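Local structure of TfuA domain-containing protein (Methanosarcina acetivorans, 6XP8) at residues P27-R30 and F31-E34; G79-R82 and A83-L86. The protein is involved in peptide backbone thioamidation, probably acting together with a YcaO protein. All blocks are in the same frame, centred on the assembly; numbering follows the deposited sequence.

In the fold
Both contacts are local, each made within one continuous run of chain, and they stand in series, contact 1 closing before contact 2 opens. Strand 23-25, at one border of the five-stranded parallel sheet, leads into 27-34, where contact 1 closes a tight turn just ahead of helix 33-38. The chain then passes through strand 43-46, helix 59-67 and strand 71-74 before helix 78-86 carries contact 2 within a beta-alpha-beta unit that ends at strand 92-93. The centres lie 15 Å apart and the nearest atoms about 7 Å, without touching. Helix 59-67 joins them indirectly: Leu33 and Leu86 both pack on its Ile62.

Contact 1: P27-R30 and F31-E34; sequences PVRR and FQLE
Arg29 O is shared by two donors: water 1, at 2.6 Å from Arg29 O, and the backbone N of Gln32, whose bond to it is weak at 3.3 Å and 133°. The same water accepts from Gln32 N at 2.8 Å, so it bridges the two ends of the type II beta turn from Arg29 to Gln32 alongside their weak direct bond. Phe31 takes the positive phi expected at the third position of such a turn. Gln32 then closes a second link with its side chain. With CG set beside its own backbone N (chi1 -69°) and the chain extended beyond, the amide reaches back so that OE1 accepts from Arg29 N at 2.8 Å. That donor stands above the carbonyl plane of the amide. NE2 lies over one face of the Arg29 guanidinium, offset toward its rim, 3.4 Å from NH2; both are donors, so this is packing across planes turned 52° apart. On the buried side, Val28 CG2 meets Leu33 CD2 at 3.9 Å, next to Phe6 of strand 3-6. Arg29 O, Arg29 N and Gln32 N thus find partners within the turn, Phe31 N bonds Glu61, and the OE1 bond and NE2 packing restrain the Gln32 amide.

Contact 2: G79-R82 and A83-L86; sequences GALR and ASEL
Arg82 and Glu85, three residues apart on helix 78-86, form a salt bridge in which Arg82 NH1 donates to Glu85 OE1 at 2.9 Å. OE1 receives it on its syn lone pair, and the guanidinium and carboxylate planes are only 17° apart, although the oxygen is tilted 24° out of the guanidinium plane. A bend at chi2 (-74°) carries the arginine across the side of the helix, with CD 3.4 Å from the same OE1, and the extended Glu85 chain reaches back to meet it. Water 2 donates to Glu85 OE2 at 2.7 Å and accepts weakly from NH1. Nearby, Ser84 OG donates to Leu81 O at 2.6 Å, a bond back along the helix allowed by placing OG between its own N and carbonyl carbon. Leu81 O also takes a weak bond from Glu85 N, while Leu81 CG lies 3.7 Å from Glu85 OE2. Further out, Val57 O accepts from Arg82 NE and His59 NE2 bonds to Glu85 OE1, holding both charged ends against the loop before helix 59-67 and its first residue, His59. With two polar partners on OE1 and a water on OE2, the carboxylate is probably stabilised in its charged form, and the pair joins helix 78-86 to helix 59-67 and the loop before it.

Contact 1: P27-R30 and F31-E34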
ATOM      1  N   PRO A  27       7.925  -6.515  -5.863  1.00 13.82           N
ATOM      2  CA  PRO A  27       8.163  -5.388  -4.946  1.00 13.61           C
ATOM      3  C   PRO A  27       9.634  -4.957  -4.942  1.00 13.76           C
ATOM      4  O   PRO A  27      10.527  -5.812  -4.909  1.00 13.64           O
ATOM      5  CB  PRO A  27       7.761  -5.957  -3.586  1.00 13.85           C
ATOM      6  CG  PRO A  27       6.676  -6.921  -3.921  1.00 13.65           C
ATOM      7  CD  PRO A  27       7.028  -7.521  -5.252  1.00 13.70           C
ATOM      8  N   VAL A  28       9.868  -3.647  -5.008  1.00 13.78           N
ATOM      9  CA  VAL A  28      11.215  -3.099  -5.219  1.00 14.19           C
ATOM     10  C   VAL A  28      12.145  -3.354  -4.024  1.00 14.79           C
ATOM     11  O   VAL A  28      11.712  -3.309  -2.868  1.00 14.54           O
ATOM     12  CB  VAL A  28      11.172  -1.602  -5.644  1.00 13.93           C
ATOM     13  CG1 VAL A  28      10.700  -0.688  -4.512  1.00 13.51           C
ATOM     14  CG2 VAL A  28      12.505  -1.140  -6.236  1.00 13.94           C
ATOM     15  N   ARG A  29      13.404  -3.661  -4.341  1.00 15.89           N
ATOM     16  CA  ARG A  29      14.472  -3.822  -3.354  1.00 17.62           C
ATOM     17  C   ARG A  29      15.631  -2.897  -3.692  1.00 18.88           C
ATOM     18  O   ARG A  29      15.701  -2.357  -4.797  1.00 18.60           O
ATOM     19  CB  ARG A  29      14.975  -5.271  -3.305  1.00 18.57           C
ATOM     20  CG  ARG A  29      13.906  -6.314  -3.032  1.00 19.93           C
ATOM     21  CD  ARG A  29      14.514  -7.640  -2.603  1.00 21.30           C
ATOM     22  NE  ARG A  29      15.272  -8.303  -3.667  1.00 22.50           N
ATOM     23  CZ  ARG A  29      14.753  -9.107  -4.596  1.00 23.40           C
ATOM     24  NH1 ARG A  29      13.448  -9.360  -4.634  1.00 25.04           N
ATOM     25  NH2 ARG A  29      15.547  -9.658  -5.501  1.00 23.88           N
ATOM     26  N   ARG A  30      16.553  -2.753  -2.739  1.00 20.62           N
ATOM     27  CA  ARG A  30      17.744  -1.914  -2.880  1.00 22.27           C
ATOM     28  C   ARG A  30      18.558  -2.253  -4.140  1.00 22.35           C
ATOM     29  O   ARG A  30      18.795  -3.422  -4.463  1.00 22.08           O
ATOM     30  CB  ARG A  30      18.599  -1.998  -1.605  1.00 24.46           C
ATOM     31  CG  ARG A  30      19.770  -1.022  -1.537  1.00 26.06           C
ATOM     32  CD  ARG A  30      20.570  -1.181  -0.250  1.00 29.13           C
ATOM     33  NE  ARG A  30      20.371  -0.056   0.660  1.00 30.66           N
ATOM     34  CZ  ARG A  30      19.391   0.040   1.559  1.00 31.86           C
ATOM     35  NH1 ARG A  30      18.494  -0.924   1.692  1.00 31.97           N
ATOM     36  NH2 ARG A  30      19.310   1.115   2.332  1.00 33.26           N
ATOM     37  N   PHE A  31      18.932  -1.195  -4.855  1.00 22.98           N
ATOM     38  CA  PHE A  31      19.705  -1.240  -6.107  1.00 23.60           C
ATOM     39  C   PHE A  31      19.093  -2.036  -7.260  1.00 22.83           C
ATOM     40  O   PHE A  31      19.794  -2.687  -8.039  1.00 23.99           O
ATOM     41  CB  PHE A  31      21.192  -1.543  -5.842  1.00 25.30           C
ATOM     42  CG  PHE A  31      21.909  -0.413  -5.159  1.00 26.53           C
ATOM     43  CD1 PHE A  31      21.929   0.869  -5.731  1.00 27.23           C
ATOM     44  CD2 PHE A  31      22.548  -0.610  -3.934  1.00 27.65           C
ATOM     45  CE1 PHE A  31      22.577   1.921  -5.098  1.00 27.78           C
ATOM     46  CE2 PHE A  31      23.208   0.437  -3.303  1.00 28.00           C
ATOM     47  CZ  PHE A  31      23.219   1.704  -3.883  1.00 28.49           C
ATOM     48  N   GLN A  32      17.770  -1.944  -7.372  1.00 21.61           N
ATOM     49  CA  GLN A  32      17.054  -2.477  -8.518  1.00 21.03           C
ATOM     50  C   GLN A  32      16.696  -1.404  -9.548  1.00 21.08           C
ATOM     51  O   GLN A  32      16.608  -1.709 -10.743  1.00 21.37           O
ATOM     52  CB  GLN A  32      15.801  -3.237  -8.082  1.00 20.43           C
ATOM     53  CG  GLN A  32      16.110  -4.537  -7.359  1.00 19.80           C
ATOM     54  CD  GLN A  32      14.876  -5.370  -7.081  1.00 19.66           C
ATOM     55  OE1 GLN A  32      13.787  -4.843  -6.849  1.00 18.91           O
ATOM     56  NE2 GLN A  32      15.044  -6.682  -7.104  1.00 20.06           N
ATOM     57  N   LEU A  33      16.502  -0.164  -9.088  1.00 20.27           N
ATOM     58  CA  LEU A  33      16.085   0.941  -9.967  1.00 20.14           C
ATOM     59  C   LEU A  33      17.099   1.280 -11.054  1.00 20.35           C
ATOM     60  O   LEU A  33      16.715   1.503 -12.203  1.00 19.83           O
ATOM     61  CB  LEU A  33      15.767   2.215  -9.171  1.00 19.76           C
ATOM     62  CG  LEU A  33      14.588   2.318  -8.195  1.00 19.68           C
ATOM     63  CD1 LEU A  33      14.356   3.781  -7.868  1.00 19.07           C
ATOM     64  CD2 LEU A  33      13.301   1.705  -8.729  1.00 19.66           C
ATOM     65  N   GLU A  34      18.384   1.310 -10.691  1.00 20.75           N
ATOM     66  CA  GLU A  34      19.439   1.752 -11.614  1.00 21.01           C
ATOM     67  C   GLU A  34      19.568   0.876 -12.862  1.00 20.58           C
ATOM     68  O   GLU A  34      19.934   1.387 -13.921  1.00 20.41           O
ATOM     69  CB  GLU A  34      20.791   1.916 -10.903  1.00 22.06           C
ATOM     70  CG  GLU A  34      21.809   2.800 -11.638  1.00 23.90           C
ATOM     71  CD  GLU A  34      21.371   4.248 -11.839  1.00 26.02           C
ATOM     72  OE1 GLU A  34      21.769   4.847 -12.865  1.00 27.45           O
ATOM     73  OE2 GLU A  34      20.647   4.803 -10.980  1.00 27.31           O
TER
HETATM   74  O   HOH W   1      15.824  -0.191  -6.260  1.00 27.21           O

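Contact 2: G79-R82 and A83-L86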
ATOM      1  N   GLY A  79       5.796   3.137  -2.214  1.00 12.98           N
ATOM      2  CA  GLY A  79       5.747   4.317  -3.078  1.00 13.18           C
ATOM      3  C   GLY A  79       5.132   5.530  -2.400  1.00 13.24           C
ATOM      4  O   GLY A  79       5.558   6.663  -2.634  1.00 13.15           O
ATOM      5  N   ALA A  80       4.127   5.294  -1.561  1.00 13.22           N
ATOM      6  CA  ALA A  80       3.479   6.372  -0.799  1.00 13.45           C
ATOM      7  C   ALA A  80       4.421   6.968   0.248  1.00 13.74           C
ATOM      8  O   ALA A  80       4.515   8.189   0.376  1.00 14.07           O
ATOM      9  CB  ALA A  80       2.205   5.867  -0.146  1.00 13.28           C
ATOM     10  N   LEU A  81       5.119   6.093   0.973  1.00 13.85           N
ATOM     11  CA  LEU A  81       6.087   6.497   1.983  1.00 13.94           C
ATOM     12  C   LEU A  81       7.234   7.300   1.364  1.00 13.87           C
ATOM     13  O   LEU A  81       7.534   8.406   1.819  1.00 14.23           O
ATOM     14  CB  LEU A  81       6.613   5.272   2.753  1.00 14.47           C
ATOM     15  CG  LEU A  81       7.586   5.515   3.918  1.00 14.54           C
ATOM     16  CD1 LEU A  81       6.938   6.327   5.030  1.00 15.13           C
ATOM     17  CD2 LEU A  81       8.091   4.181   4.450  1.00 14.93           C
ATOM     18  N   ARG A  82       7.855   6.754   0.320  1.00 13.81           N
ATOM     19  CA  ARG A  82       8.961   7.440  -0.358  1.00 13.94           C
ATOM     20  C   ARG A  82       8.542   8.751  -1.030  1.00 14.14           C
ATOM     21  O   ARG A  82       9.286   9.739  -0.973  1.00 14.15           O
ATOM     22  CB  ARG A  82       9.665   6.516  -1.359  1.00 13.82           C
ATOM     23  CG  ARG A  82      10.488   5.408  -0.721  1.00 14.10           C
ATOM     24  CD  ARG A  82      11.794   5.897  -0.112  1.00 14.27           C
ATOM     25  NE  ARG A  82      12.502   4.767   0.483  1.00 14.75           N
ATOM     26  CZ  ARG A  82      12.446   4.412   1.764  1.00 14.79           C
ATOM     27  NH1 ARG A  82      11.736   5.114   2.646  1.00 15.45           N
ATOM     28  NH2 ARG A  82      13.114   3.341   2.169  1.00 14.99           N
ATOM     29  N   ALA A  83       7.354   8.777  -1.635  1.00 14.73           N
ATOM     30  CA  ALA A  83       6.869  10.011  -2.258  1.00 15.46           C
ATOM     31  C   ALA A  83       6.660  11.116  -1.217  1.00 15.92           C
ATOM     32  O   ALA A  83       6.955  12.281  -1.488  1.00 16.41           O
ATOM     33  CB  ALA A  83       5.613   9.773  -3.073  1.00 15.47           C
ATOM     34  N   SER A  84       6.206  10.741  -0.018  1.00 16.21           N
ATOM     35  CA  SER A  84       6.049  11.706   1.075  1.00 16.88           C
ATOM     36  C   SER A  84       7.391  12.283   1.544  1.00 17.38           C
ATOM     37  O   SER A  84       7.447  13.409   2.051  1.00 17.68           O
ATOM     38  CB  SER A  84       5.284  11.092   2.251  1.00 16.69           C
ATOM     39  OG  SER A  84       6.106  10.249   3.041  1.00 17.03           O
ATOM     40  N   GLU A  85       8.456  11.503   1.363  1.00 17.34           N
ATOM     41  CA  GLU A  85       9.813  11.910   1.741  1.00 18.29           C
ATOM     42  C   GLU A  85      10.543  12.664   0.638  1.00 18.95           C
ATOM     43  O   GLU A  85      11.457  13.446   0.925  1.00 19.00           O
ATOM     44  CB  GLU A  85      10.646  10.693   2.168  1.00 18.66           C
ATOM     45  CG  GLU A  85      10.097   9.950   3.379  1.00 19.31           C
ATOM     46  CD  GLU A  85      10.592   8.515   3.501  1.00 19.47           C
ATOM     47  OE1 GLU A  85      11.187   7.977   2.543  1.00 19.22           O
ATOM     48  OE2 GLU A  85      10.372   7.911   4.571  1.00 20.56           O
ATOM     49  N   LEU A  86      10.153  12.428  -0.618  1.00 18.60           N
ATOM     50  CA  LEU A  86      10.922  12.921  -1.767  1.00 19.56           C
ATOM     51  C   LEU A  86      10.138  13.761  -2.785  1.00 19.74           C
ATOM     52  O   LEU A  86      10.664  14.061  -3.866  1.00 19.86           O
ATOM     53  CB  LEU A  86      11.645  11.752  -2.466  1.00 19.64           C
ATOM     54  CG  LEU A  86      12.670  10.947  -1.654  1.00 19.93           C
ATOM     55  CD1 LEU A  86      12.922   9.590  -2.291  1.00 20.21           C
ATOM     56  CD2 LEU A  86      13.980  11.706  -1.469  1.00 20.13           C
TER
HETATM   57  O   HOH W   2      11.180   5.776   5.941  1.00 33.47           O